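Local atomic coordinates of anti-H(O) lectin 1 (Ulex europaeus, PDB entry 1FX5), a protein that binds L-fucose, and with it the H(O) blood-group determinant, as a calcium- and manganese-containing legume lectin that forms a homodimer. Residues A[5-10]-A[230-235]; A[15-20]-A[49-54]; A[29-34]-A[225-230]; A[76-81]-A[160-165]. All blocks are in the same frame, centred on the assembly; numbering follows the deposited sequence.

Interaction 1. Residues A[5-10]-A[230-235]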
loop_
_atom_site.group_PDB
_atom_site.type_symbol
_atom_site.label_atom_id
_atom_site.label_comp_id
_atom_site.label_asym_id
_atom_site.label_seq_id
_atom_site.Cartn_x
_atom_site.Cartn_y
_atom_site.Cartn_z
ATOM N N SER A 5 6.386 0.155 -4.206
ATOM C CA SER A 5 7.129 1.385 -4.244
ATOM C C SER A 5 6.158 2.554 -4.061
ATOM O O SER A 5 5.047 2.552 -4.617
ATOM C CB SER A 5 7.810 1.447 -5.603
ATOM O OG SER A 5 8.675 2.553 -5.733
ATOM N N PHE A 6 6.540 3.520 -3.233
ATOM C CA PHE A 6 5.706 4.690 -2.995
ATOM C C PHE A 6 6.611 5.865 -2.700
ATOM O O PHE A 6 7.787 5.671 -2.332
ATOM C CB PHE A 6 4.685 4.470 -1.847
ATOM C CG PHE A 6 5.295 4.077 -0.524
ATOM C CD1 PHE A 6 5.928 5.030 0.291
ATOM C CD2 PHE A 6 5.149 2.788 -0.044
ATOM C CE1 PHE A 6 6.391 4.704 1.571
ATOM C CE2 PHE A 6 5.603 2.463 1.218
ATOM C CZ PHE A 6 6.222 3.425 2.031
ATOM N N LYS A 7 6.098 7.074 -2.911
ATOM C CA LYS A 7 6.867 8.291 -2.658
ATOM C C LYS A 7 5.959 9.381 -2.129
ATOM O O LYS A 7 4.877 9.634 -2.689
ATOM C CB LYS A 7 7.556 8.804 -3.927
ATOM C CG LYS A 7 8.483 9.985 -3.660
ATOM C CD LYS A 7 8.825 10.779 -4.913
ATOM C CE LYS A 7 9.772 10.037 -5.840
ATOM N NZ LYS A 7 10.167 10.900 -7.006
ATOM N N PHE A 8 6.367 9.980 -1.021
ATOM C CA PHE A 8 5.619 11.056 -0.396
ATOM C C PHE A 8 6.545 12.268 -0.557
ATOM O O PHE A 8 7.661 12.282 0.005
ATOM C CB PHE A 8 5.447 10.826 1.115
ATOM C CG PHE A 8 4.441 9.773 1.497
ATOM C CD1 PHE A 8 3.120 10.120 1.763
ATOM C CD2 PHE A 8 4.836 8.451 1.690
ATOM C CE1 PHE A 8 2.205 9.168 2.219
ATOM C CE2 PHE A 8 3.925 7.495 2.144
ATOM C CZ PHE A 8 2.604 7.858 2.410
ATOM N N LYS A 9 6.130 13.259 -1.345
ATOM C CA LYS A 9 6.941 14.466 -1.548
ATOM C C LYS A 9 6.805 15.365 -0.316
ATOM O O LYS A 9 7.653 16.210 -0.051
ATOM C CB LYS A 9 6.517 15.176 -2.812
ATOM C CG LYS A 9 6.900 14.377 -4.017
ATOM C CD LYS A 9 6.401 15.005 -5.282
ATOM C CE LYS A 9 6.921 14.221 -6.468
ATOM N NZ LYS A 9 6.001 14.395 -7.610
ATOM N N ASN A 10 5.697 15.170 0.390
ATOM C CA ASN A 10 5.316 15.871 1.619
ATOM C C ASN A 10 4.108 15.096 2.132
ATOM O O ASN A 10 3.682 14.154 1.471
ATOM C CB ASN A 10 5.025 17.366 1.422
ATOM C CG ASN A 10 3.921 17.642 0.432
ATOM O OD1 ASN A 10 3.142 16.765 0.072
ATOM N ND2 ASN A 10 3.849 18.884 -0.015
ATOM N N ASN A 230 9.981 14.016 3.907
ATOM C CA ASN A 230 9.538 13.243 2.754
ATOM C C ASN A 230 9.965 11.814 2.982
ATOM O O ASN A 230 10.734 11.531 3.915
ATOM C CB ASN A 230 10.148 13.772 1.457
ATOM C CG ASN A 230 11.627 14.065 1.585
ATOM O OD1 ASN A 230 12.421 13.209 1.972
ATOM N ND2 ASN A 230 12.000 15.302 1.292
ATOM N N TRP A 231 9.552 10.934 2.083
ATOM C CA TRP A 231 9.889 9.537 2.232
ATOM C C TRP A 231 9.691 8.778 0.938
ATOM O O TRP A 231 8.643 8.902 0.298
ATOM C CB TRP A 231 8.955 8.958 3.302
ATOM C CG TRP A 231 9.177 7.536 3.714
ATOM C CD1 TRP A 231 10.338 6.804 3.605
ATOM C CD2 TRP A 231 8.229 6.695 4.384
ATOM N NE1 TRP A 231 10.163 5.563 4.178
ATOM C CE2 TRP A 231 8.883 5.471 4.665
ATOM C CE3 TRP A 231 6.895 6.861 4.784
ATOM C CZ2 TRP A 231 8.243 4.417 5.333
ATOM C CZ3 TRP A 231 6.260 5.816 5.448
ATOM C CH2 TRP A 231 6.937 4.608 5.716
ATOM N N TYR A 232 10.686 7.976 0.580
ATOM C CA TYR A 232 10.652 7.162 -0.622
ATOM C C TYR A 232 11.004 5.737 -0.177
ATOM O O TYR A 232 11.943 5.562 0.624
ATOM C CB TYR A 232 11.667 7.677 -1.644
ATOM C CG TYR A 232 11.962 6.682 -2.737
ATOM C CD1 TYR A 232 11.119 6.553 -3.839
ATOM C CD2 TYR A 232 13.087 5.855 -2.664
ATOM C CE1 TYR A 232 11.390 5.636 -4.846
ATOM C CE2 TYR A 232 13.373 4.924 -3.665
ATOM C CZ TYR A 232 12.521 4.820 -4.754
ATOM O OH TYR A 232 12.803 3.905 -5.757
ATOM N N PHE A 233 10.288 4.735 -0.707
ATOM C CA PHE A 233 10.530 3.336 -0.352
ATOM C C PHE A 233 10.240 2.394 -1.499
ATOM O O PHE A 233 9.216 2.531 -2.177
ATOM C CB PHE A 233 9.619 2.927 0.815
ATOM C CG PHE A 233 9.754 1.480 1.223
ATOM C CD1 PHE A 233 10.658 1.107 2.209
ATOM C CD2 PHE A 233 8.979 0.487 0.615
ATOM C CE1 PHE A 233 10.799 -0.240 2.592
ATOM C CE2 PHE A 233 9.109 -0.857 0.988
ATOM C CZ PHE A 233 10.026 -1.220 1.981
ATOM N N THR A 234 11.096 1.391 -1.672
ATOM C CA THR A 234 10.914 0.418 -2.728
ATOM C C THR A 234 11.510 -0.942 -2.346
ATOM O O THR A 234 12.625 -1.013 -1.788
ATOM C CB THR A 234 11.493 0.928 -4.080
ATOM O OG1 THR A 234 11.474 -0.122 -5.049
ATOM C CG2 THR A 234 12.904 1.336 -3.925
ATOM N N SER A 235 10.724 -2.008 -2.536
ATOM C CA SER A 235 11.178 -3.367 -2.230
ATOM C C SER A 235 10.862 -4.236 -3.425
ATOM O O SER A 235 9.859 -4.010 -4.144
ATOM C CB SER A 235 10.528 -3.956 -0.984
ATOM O OG SER A 235 9.126 -4.040 -1.131
#
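The Phe-6 ring stands edge-on over the indole of Trp-231, with CE1 above the centre of the six-membered ring, the centroids 5.0 Å apart and the planes at 81°: a T-shaped stack. Phe-6 reaches this place because CG sits between the backbone N and the carbonyl carbon (chi1 57°), which swings the ring across the neighbouring strand. One ring face lies on Phe-233, whose CB is 3.9 Å from the Phe-6 centroid in a CH-pi contact. The Phe-233 ring is nearly parallel to that of Phe-6 but slid aside. Alongside, Phe-8 CE2 meets Trp-231 CE3 at 4.0 Å. Beneath this aromatic face the antiparallel strands are joined by paired N-H...O bonds, Phe-6 with Phe-233 and Phe-8 with Trp-231; the shortest, Phe-8 N to Trp-231 O, is 2.8 Å. The other face carries Ser-5, Lys-7, Tyr-232 and Thr-234, residues suited to a more exposed surface. Trp-231 NE1, the one polar side-chain atom of the cluster, is hydrogen-bonded to Thr-70 OG1. Strand 3-8 also pairs, through Ser-5, Phe-6 and Lys-7, with a strand of the second subunit. The chemistry implies a two-faced piece of sheet, held inside by one T-shaped pair, one CH-pi contact and apolar packing.

Interaction 2. Residues A[15-20]-A[49-54]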
loop_
_atom_site.group_PDB
_atom_site.type_symbol
_atom_site.label_atom_id
_atom_site.label_comp_id
_atom_site.label_asym_id
_atom_site.label_seq_id
_atom_site.Cartn_x
_atom_site.Cartn_y
_atom_site.Cartn_z
ATOM N N GLY A 15 -4.727 12.602 5.076
ATOM C CA GLY A 15 -4.245 11.424 4.380
ATOM C C GLY A 15 -4.896 10.180 4.925
ATOM O O GLY A 15 -5.271 10.144 6.090
ATOM N N LYS A 16 -5.024 9.157 4.095
ATOM C CA LYS A 16 -5.647 7.916 4.541
ATOM C C LYS A 16 -4.716 6.711 4.464
ATOM O O LYS A 16 -5.140 5.598 4.763
ATOM C CB LYS A 16 -6.878 7.610 3.671
ATOM C CG LYS A 16 -7.831 8.778 3.413
ATOM C CD LYS A 16 -8.463 9.295 4.703
ATOM C CE LYS A 16 -9.627 10.239 4.417
ATOM N NZ LYS A 16 -10.697 9.522 3.664
ATOM N N ASP A 17 -3.461 6.919 4.068
ATOM C CA ASP A 17 -2.531 5.804 3.957
ATOM C C ASP A 17 -1.433 5.597 5.011
ATOM O O ASP A 17 -0.487 4.836 4.763
ATOM C CB ASP A 17 -1.940 5.760 2.543
ATOM C CG ASP A 17 -1.146 7.008 2.190
ATOM O OD1 ASP A 17 -0.584 7.040 1.072
ATOM O OD2 ASP A 17 -1.086 7.955 3.011
ATOM N N LEU A 18 -1.533 6.274 6.155
ATOM C CA LEU A 18 -0.551 6.144 7.247
ATOM C C LEU A 18 -1.352 5.716 8.459
ATOM O O LEU A 18 -2.513 6.098 8.605
ATOM C CB LEU A 18 0.120 7.470 7.590
ATOM C CG LEU A 18 1.009 8.038 6.502
ATOM C CD1 LEU A 18 1.577 9.367 6.936
ATOM C CD2 LEU A 18 2.083 7.049 6.190
ATOM N N SER A 19 -0.746 4.913 9.317
ATOM C CA SER A 19 -1.401 4.433 10.525
ATOM C C SER A 19 -0.630 5.078 11.701
ATOM O O SER A 19 0.611 5.045 11.719
ATOM C CB SER A 19 -1.300 2.904 10.538
ATOM O OG SER A 19 -1.839 2.356 11.718
ATOM N N PHE A 20 -1.331 5.671 12.668
ATOM C CA PHE A 20 -0.638 6.306 13.797
ATOM C C PHE A 20 -0.885 5.669 15.150
ATOM O O PHE A 20 -1.982 5.163 15.414
ATOM C CB PHE A 20 -1.057 7.774 13.952
ATOM C CG PHE A 20 -0.901 8.580 12.723
ATOM C CD1 PHE A 20 -1.955 8.693 11.820
ATOM C CD2 PHE A 20 0.309 9.180 12.427
ATOM C CE1 PHE A 20 -1.792 9.390 10.636
ATOM C CE2 PHE A 20 0.489 9.881 11.243
ATOM C CZ PHE A 20 -0.564 9.985 10.342
ATOM N N ALA A 49 4.473 5.907 13.294
ATOM C CA ALA A 49 3.722 6.081 12.052
ATOM C C ALA A 49 4.209 5.022 11.058
ATOM O O ALA A 49 5.410 4.887 10.837
ATOM C CB ALA A 49 3.921 7.480 11.490
ATOM N N ARG A 50 3.287 4.276 10.462
ATOM C CA ARG A 50 3.654 3.232 9.500
ATOM C C ARG A 50 2.811 3.325 8.261
ATOM O O ARG A 50 1.676 3.816 8.330
ATOM C CB ARG A 50 3.345 1.840 10.072
ATOM C CG ARG A 50 3.575 1.662 11.547
ATOM C CD ARG A 50 3.213 0.261 12.014
ATOM N NE ARG A 50 3.140 0.188 13.471
ATOM C CZ ARG A 50 3.508 -0.864 14.196
ATOM N NH1 ARG A 50 3.987 -1.953 13.606
ATOM N NH2 ARG A 50 3.411 -0.817 15.517
ATOM N N TYR A 51 3.335 2.833 7.138
ATOM C CA TYR A 51 2.565 2.854 5.886
ATOM C C TYR A 51 1.459 1.815 6.199
ATOM O O TYR A 51 1.724 0.784 6.840
ATOM C CB TYR A 51 3.414 2.435 4.664
ATOM C CG TYR A 51 2.666 2.546 3.340
ATOM C CD1 TYR A 51 2.455 1.426 2.549
ATOM C CD2 TYR A 51 2.146 3.775 2.895
ATOM C CE1 TYR A 51 1.746 1.511 1.355
ATOM C CE2 TYR A 51 1.428 3.878 1.688
ATOM C CZ TYR A 51 1.236 2.734 0.923
ATOM O OH TYR A 51 0.554 2.776 -0.287
ATOM N N ILE A 52 0.237 2.081 5.743
ATOM C CA ILE A 52 -0.886 1.194 6.010
ATOM C C ILE A 52 -0.869 -0.255 5.492
ATOM O O ILE A 52 -1.424 -1.144 6.130
ATOM C CB ILE A 52 -2.233 1.924 5.693
ATOM C CG1 ILE A 52 -3.383 1.252 6.432
ATOM C CG2 ILE A 52 -2.496 1.964 4.199
ATOM C CD1 ILE A 52 -4.715 1.933 6.199
ATOM N N ALA A 53 -0.195 -0.503 4.376
ATOM C CA ALA A 53 -0.122 -1.849 3.814
ATOM C C ALA A 53 1.137 -2.623 4.252
ATOM O O ALA A 53 2.233 -2.070 4.217
ATOM C CB ALA A 53 -0.133 -1.762 2.282
ATOM N N PRO A 54 0.993 -3.912 4.650
ATOM C CA PRO A 54 2.159 -4.714 5.059
ATOM C C PRO A 54 3.024 -5.021 3.815
ATOM O O PRO A 54 2.528 -5.038 2.673
ATOM C CB PRO A 54 1.531 -5.993 5.619
ATOM C CG PRO A 54 0.170 -5.555 6.075
ATOM C CD PRO A 54 -0.264 -4.616 4.969
HETATM O O HOH W 1 -0.896 4.970 -0.825
HETATM O O HOH W 2 1.436 2.831 13.626
#
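Asp-17 and Ile-52 make the close-packed end of this contact. The amide N of Ile-52 bonds to Asp-17 O at 3.0 Å, coming from above the carbonyl plane, and the branched side chain covers the same oxygen: Ile-52 CB and CG2 both lie against it, CG2 because it occupies the place between the backbone N and the carbonyl carbon. The ring of Tyr-51 closes in as well, its CD2 3.4 Å from Asp-17 O. Asp-17 crosses the tyrosine with its carboxylate turned 65° from the ring plane, and a water joins the two polar ends, giving a proton to Asp-17 OD1 and taking one from Tyr-51 OH. OD1 also accepts a hydrogen bond from Ser-1 N of the second subunit, so this buried acid is held by partners from both chains.

Further along, the pairing is plainer. Ser-19 and Arg-50 form an antiparallel hydrogen-bonded pair, Ser-19 N to Arg-50 O being 2.8 Å. A second water links Ser-19 O to Arg-50 NE in the guanidinium plane, while NH1 and NH2 reach Ser-211 and Ser-98, a use of several donors that suits arginine. Packing is looser at two separate places: at one, exposed Phe-20 meets buried Ala-49, Phe-20 CD2 to Ala-49 CB being 4.1 Å; at the other, exposed Lys-16 offers little beyond its carbonyl, to which Ile-52 CD1 comes near.

Here strand 44-59 lies between strands 18-22 and 209-219, bonded to the latter at Ala-49 and Tyr-51, with Phe-8 of strand 3-8 packed against Asp-17, Leu-18 and Tyr-51, and Leu-32 of strand 32-33 against Phe-20 and Ala-49.

Interaction 3. Residues A[29-34]-A[225-230]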
loop_
_atom_site.group_PDB
_atom_site.type_symbol
_atom_site.label_atom_id
_atom_site.label_comp_id
_atom_site.label_asym_id
_atom_site.label_seq_id
_atom_site.Cartn_x
_atom_site.Cartn_y
_atom_site.Cartn_z
ATOM N N THR A 29 1.888 22.260 8.318
ATOM C CA THR A 29 2.955 22.579 7.380
ATOM C C THR A 29 3.228 21.460 6.368
ATOM O O THR A 29 3.997 21.659 5.429
ATOM C CB THR A 29 4.261 22.908 8.126
ATOM O OG1 THR A 29 4.414 22.037 9.259
ATOM C CG2 THR A 29 4.230 24.333 8.619
ATOM N N GLY A 30 2.587 20.301 6.548
ATOM C CA GLY A 30 2.778 19.169 5.645
ATOM C C GLY A 30 3.951 18.275 6.040
ATOM O O GLY A 30 4.480 17.536 5.207
ATOM N N VAL A 31 4.331 18.335 7.319
ATOM C CA VAL A 31 5.435 17.560 7.895
ATOM C C VAL A 31 4.913 16.454 8.827
ATOM O O VAL A 31 3.905 16.639 9.517
ATOM C CB VAL A 31 6.363 18.520 8.704
ATOM C CG1 VAL A 31 7.402 17.767 9.531
ATOM C CG2 VAL A 31 7.062 19.448 7.748
ATOM N N LEU A 32 5.593 15.309 8.843
ATOM C CA LEU A 32 5.194 14.197 9.704
ATOM C C LEU A 32 5.931 14.362 11.047
ATOM O O LEU A 32 7.157 14.222 11.117
ATOM C CB LEU A 32 5.562 12.853 9.053
ATOM C CG LEU A 32 5.434 11.569 9.889
ATOM C CD1 LEU A 32 3.981 11.281 10.207
ATOM C CD2 LEU A 32 6.052 10.388 9.132
ATOM N N GLN A 33 5.182 14.699 12.099
ATOM C CA GLN A 33 5.736 14.894 13.436
ATOM C C GLN A 33 5.624 13.597 14.237
ATOM O O GLN A 33 4.535 13.168 14.611
ATOM C CB GLN A 33 4.999 16.037 14.145
ATOM C CG GLN A 33 5.673 16.477 15.432
ATOM C CD GLN A 33 4.940 17.595 16.126
ATOM O OE1 GLN A 33 5.414 18.720 16.157
ATOM N NE2 GLN A 33 3.787 17.288 16.705
ATOM N N LEU A 34 6.758 12.987 14.533
ATOM C CA LEU A 34 6.762 11.738 15.272
ATOM C C LEU A 34 6.355 11.794 16.750
ATOM O O LEU A 34 5.849 10.818 17.297
ATOM C CB LEU A 34 8.135 11.053 15.107
ATOM C CG LEU A 34 8.600 10.831 13.651
ATOM C CD1 LEU A 34 10.029 10.256 13.607
ATOM C CD2 LEU A 34 7.608 9.927 12.904
ATOM N N THR A 225 11.436 17.636 19.432
ATOM C CA THR A 225 10.492 17.056 18.494
ATOM C C THR A 225 11.334 16.535 17.294
ATOM O O THR A 225 12.381 17.103 16.974
ATOM C CB THR A 225 9.408 18.083 18.087
ATOM O OG1 THR A 225 8.486 17.466 17.168
ATOM C CG2 THR A 225 10.043 19.313 17.450
ATOM N N HIS A 226 10.919 15.417 16.691
ATOM C CA HIS A 226 11.632 14.811 15.561
ATOM C C HIS A 226 10.655 14.811 14.398
ATOM O O HIS A 226 9.585 14.210 14.501
ATOM C CB HIS A 226 12.074 13.388 15.953
ATOM C CG HIS A 226 12.910 13.353 17.197
ATOM N ND1 HIS A 226 12.360 13.279 18.461
ATOM C CD2 HIS A 226 14.247 13.478 17.375
ATOM C CE1 HIS A 226 13.322 13.371 19.366
ATOM N NE2 HIS A 226 14.479 13.492 18.734
ATOM N N GLU A 227 11.065 15.420 13.282
ATOM C CA GLU A 227 10.236 15.540 12.082
ATOM C C GLU A 227 10.765 15.047 10.732
ATOM O O GLU A 227 11.907 15.304 10.367
ATOM C CB GLU A 227 9.830 17.007 11.987
ATOM C CG GLU A 227 9.023 17.405 13.207
ATOM C CD GLU A 227 9.013 18.879 13.486
ATOM O OE1 GLU A 227 7.926 19.460 13.506
ATOM O OE2 GLU A 227 10.077 19.465 13.735
ATOM N N VAL A 228 9.898 14.375 9.984
ATOM C CA VAL A 228 10.252 13.836 8.681
ATOM C C VAL A 228 9.612 14.688 7.602
ATOM O O VAL A 228 8.408 14.981 7.672
ATOM C CB VAL A 228 9.790 12.353 8.541
ATOM C CG1 VAL A 228 10.128 11.817 7.155
ATOM C CG2 VAL A 228 10.467 11.479 9.615
ATOM N N LEU A 229 10.410 15.050 6.594
ATOM C CA LEU A 229 9.955 15.880 5.482
ATOM C C LEU A 229 9.395 15.157 4.246
ATOM O O LEU A 229 8.526 15.685 3.547
ATOM C CB LEU A 229 11.093 16.808 5.050
ATOM C CG LEU A 229 11.557 17.870 6.042
ATOM C CD1 LEU A 229 12.920 18.348 5.632
ATOM C CD2 LEU A 229 10.576 19.030 6.107
ATOM N N ASN A 230 9.981 14.016 3.907
ATOM C CA ASN A 230 9.538 13.243 2.754
ATOM C C ASN A 230 9.965 11.814 2.982
ATOM O O ASN A 230 10.734 11.531 3.915
ATOM C CB ASN A 230 10.148 13.772 1.457
ATOM C CG ASN A 230 11.627 14.065 1.585
ATOM O OD1 ASN A 230 12.421 13.209 1.972
ATOM N ND2 ASN A 230 12.000 15.302 1.292
HETATM O O HOH W 3 7.307 18.291 3.910
#
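With CG1 opposite the backbone N (chi1 170°), Val-31 lays that methyl on Glu-227 CB at 3.5 Å and turns CG2 the other way, to Leu-229 CD2 at 3.9 Å. The first pair of side chains cross at about a right angle; the second lie side by side. Gln-33 is drawn out by a fully extended chi2 of -180° and runs beside Glu-227, their amide and carboxylate planes 35° apart. Its CG rests on Thr-225 OG1, 3.5 Å away; that hydroxyl is bonded to Asn-35 O. Their methylenes pack, Gln-33 CG near Glu-227 CG, so long chains suit partly exposed Gln-33 and buried Glu-227 alike. On the opposite face the contacts across the pair are aliphatic: Leu-32 and Leu-34 meet Val-228, with Leu-34 CD1 4.2 Å from Val-228 CG2. The backbones are tied by two bonds between Leu-32 and Val-228 and by a third, from Leu-34 N to His-226 O at 3.1 Å. Where the two segments part, a water gives protons to Gly-30 O and Leu-229 O. Short strand 32-33 is paired with long strand 224-236, whose other edge bonds to strand 64-78, in keeping with the antiparallel beta sandwich of legume lectins.

Interaction 4. Residues A[76-81]-A[160-165]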
loop_
_atom_site.group_PDB
_atom_site.type_symbol
_atom_site.label_atom_id
_atom_site.label_comp_id
_atom_site.label_asym_id
_atom_site.label_seq_id
_atom_site.Cartn_x
_atom_site.Cartn_y
_atom_site.Cartn_z
ATOM N N MET A 76 15.335 18.045 13.721
ATOM C CA MET A 76 14.869 18.040 15.103
ATOM C C MET A 76 14.879 19.470 15.636
ATOM O O MET A 76 15.725 20.268 15.248
ATOM C CB MET A 76 15.823 17.195 15.969
ATOM C CG MET A 76 16.252 15.874 15.359
ATOM S SD MET A 76 17.319 14.881 16.421
ATOM C CE MET A 76 18.952 15.634 16.178
ATOM N N GLU A 77 13.982 19.769 16.570
ATOM C CA GLU A 77 13.900 21.104 17.163
ATOM C C GLU A 77 13.856 20.959 18.664
ATOM O O GLU A 77 13.172 20.069 19.176
ATOM C CB GLU A 77 12.645 21.822 16.706
ATOM C CG GLU A 77 12.454 21.768 15.227
ATOM C CD GLU A 77 12.064 23.099 14.667
ATOM O OE1 GLU A 77 12.985 23.942 14.501
ATOM O OE2 GLU A 77 10.848 23.288 14.401
ATOM N N THR A 78 14.536 21.856 19.370
ATOM C CA THR A 78 14.557 21.804 20.822
ATOM C C THR A 78 14.762 23.170 21.479
ATOM O O THR A 78 15.428 24.040 20.924
ATOM C CB THR A 78 15.664 20.840 21.314
ATOM O OG1 THR A 78 15.569 20.673 22.735
ATOM C CG2 THR A 78 17.035 21.369 20.967
ATOM N N SER A 79 14.181 23.341 22.665
ATOM C CA SER A 79 14.293 24.583 23.429
ATOM C C SER A 79 15.279 24.367 24.581
ATOM O O SER A 79 15.618 25.303 25.303
ATOM C CB SER A 79 12.933 25.018 23.973
ATOM O OG SER A 79 12.115 25.520 22.923
ATOM N N ALA A 80 15.687 23.115 24.784
ATOM C CA ALA A 80 16.631 22.764 25.839
ATOM C C ALA A 80 18.027 22.819 25.221
ATOM O O ALA A 80 18.179 23.063 24.024
ATOM C CB ALA A 80 16.341 21.352 26.357
ATOM N N ASN A 81 19.042 22.630 26.048
ATOM C CA ASN A 81 20.434 22.638 25.606
ATOM C C ASN A 81 20.524 21.420 24.640
ATOM O O ASN A 81 20.168 20.295 25.023
ATOM C CB ASN A 81 21.308 22.434 26.851
ATOM C CG ASN A 81 22.786 22.380 26.543
ATOM O OD1 ASN A 81 23.207 21.922 25.474
ATOM N ND2 ASN A 81 23.595 22.816 27.506
ATOM N N LYS A 160 25.361 14.908 16.550
ATOM C CA LYS A 160 24.022 15.441 16.262
ATOM C C LYS A 160 23.938 16.967 16.096
ATOM O O LYS A 160 24.637 17.709 16.777
ATOM C CB LYS A 160 23.021 14.946 17.341
ATOM C CG LYS A 160 23.453 15.262 18.788
ATOM C CD LYS A 160 22.416 14.836 19.813
ATOM C CE LYS A 160 22.675 15.512 21.155
ATOM N NZ LYS A 160 21.662 15.173 22.185
ATOM N N ARG A 161 23.049 17.413 15.207
ATOM C CA ARG A 161 22.833 18.826 14.922
ATOM C C ARG A 161 21.326 19.057 15.014
ATOM O O ARG A 161 20.562 18.176 14.617
ATOM C CB ARG A 161 23.307 19.158 13.504
ATOM C CG ARG A 161 24.797 18.999 13.275
ATOM C CD ARG A 161 25.217 19.467 11.887
ATOM N NE ARG A 161 26.655 19.268 11.687
ATOM C CZ ARG A 161 27.297 19.339 10.524
ATOM N NH1 ARG A 161 26.650 19.615 9.405
ATOM N NH2 ARG A 161 28.606 19.101 10.486
ATOM N N TYR A 162 20.898 20.217 15.516
ATOM C CA TYR A 162 19.477 20.534 15.646
ATOM C C TYR A 162 19.113 21.754 14.802
ATOM O O TYR A 162 19.997 22.519 14.434
ATOM C CB TYR A 162 19.126 20.835 17.109
ATOM C CG TYR A 162 19.062 19.632 18.010
ATOM C CD1 TYR A 162 20.224 19.023 18.466
ATOM C CD2 TYR A 162 17.839 19.058 18.348
ATOM C CE1 TYR A 162 20.173 17.867 19.223
ATOM C CE2 TYR A 162 17.771 17.902 19.108
ATOM C CZ TYR A 162 18.938 17.308 19.533
ATOM O OH TYR A 162 18.886 16.128 20.228
ATOM N N GLY A 163 17.820 21.927 14.500
ATOM C CA GLY A 163 17.373 23.069 13.707
ATOM C C GLY A 163 17.014 22.799 12.258
ATOM O O GLY A 163 17.565 21.888 11.633
ATOM N N LEU A 164 16.131 23.627 11.698
ATOM C CA LEU A 164 15.702 23.466 10.305
ATOM C C LEU A 164 16.848 23.690 9.316
ATOM O O LEU A 164 16.854 23.153 8.208
ATOM C CB LEU A 164 14.533 24.403 9.974
ATOM C CG LEU A 164 13.344 23.815 9.183
ATOM C CD1 LEU A 164 12.651 24.958 8.423
ATOM C CD2 LEU A 164 13.759 22.712 8.179
ATOM N N ASN A 165 17.831 24.474 9.727
ATOM C CA ASN A 165 18.978 24.752 8.869
ATOM C C ASN A 165 19.938 23.537 8.816
ATOM O O ASN A 165 20.876 23.491 7.990
ATOM C CB ASN A 165 19.708 26.025 9.352
ATOM C CG ASN A 165 20.143 25.945 10.829
ATOM O OD1 ASN A 165 19.314 25.787 11.742
ATOM N ND2 ASN A 165 21.441 26.082 11.063
HETATM O O HOH W 4 18.022 19.112 12.599
#
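The aromatic contacts centre on Met-76, which bends at chi3 (-81°) and lays its CE methyl over one face of the Tyr-162 ring. The methyl is 3.9 Å from the ring centroid and displaced toward the rim, a CH-pi contact. SD stands obliquely to the same ring at 4.6 Å from its centroid, which makes this a Met-aromatic pair as well. A polarisable methionine suits the task, since its thioether can follow the ring surface.

Apolar packing completes the grip on the tyrosine. Met-76 CB and Thr-78 CG2 each lie 3.6 Å from Tyr-162 CD2. Thr-78 can offer a methyl here because its hydroxyl is turned opposite the backbone N (chi1 -173°), where it bonds to Gln-223 O and accepts from Ala-80 N, closing an ST turn as strand 64-78 gives way to loop.

In the legume-lectin fold this is where a strand meets the long loop between strands 154-157 and 168-175, on the same side as the metals: the Lys-160 side chain is about 9 Å from the bound calcium.

Of backbone hydrogen bonds, one spans the contact: Gly-163 N to Met-76 O, 2.8 Å and nearly straight at 169°. Gly-163 has a positive phi, at which a side chain would press on the preceding carbonyl oxygen. A water accepts from Met-76 N and probably donates to Gly-163 O. Met-76 CE lies 3.4 Å from Arg-161 O.

Arg-161 leads away to a salt bridge with Asp-190 and a cation-pi contact with Tyr-187; Lys-160 runs past the Tyr-162 ring edge, NZ held by carbonyls including Thr-128 O.

Interactions 1 and 3 both use strand 224-236 and share Asn-230, yet differ in chemistry: aromatic rings dominate interaction 1, at the dimer interface, whereas aliphatic packing on one face and longer polar side chains on the other make up interaction 3, the most buried of the four. Interaction 2 is partly buried and, like interaction 1, touches the second subunit; the two meet where Phe-6 and Phe-8 pack on Tyr-51. Interaction 2 reaches interaction 3 through Leu-32, against Phe-20 and Ala-49. Interaction 4 is a surface contact joining strand to loop rather than strand to strand, with one direct backbone bond. It adjoins interaction 3 where His-226 packs on Met-76.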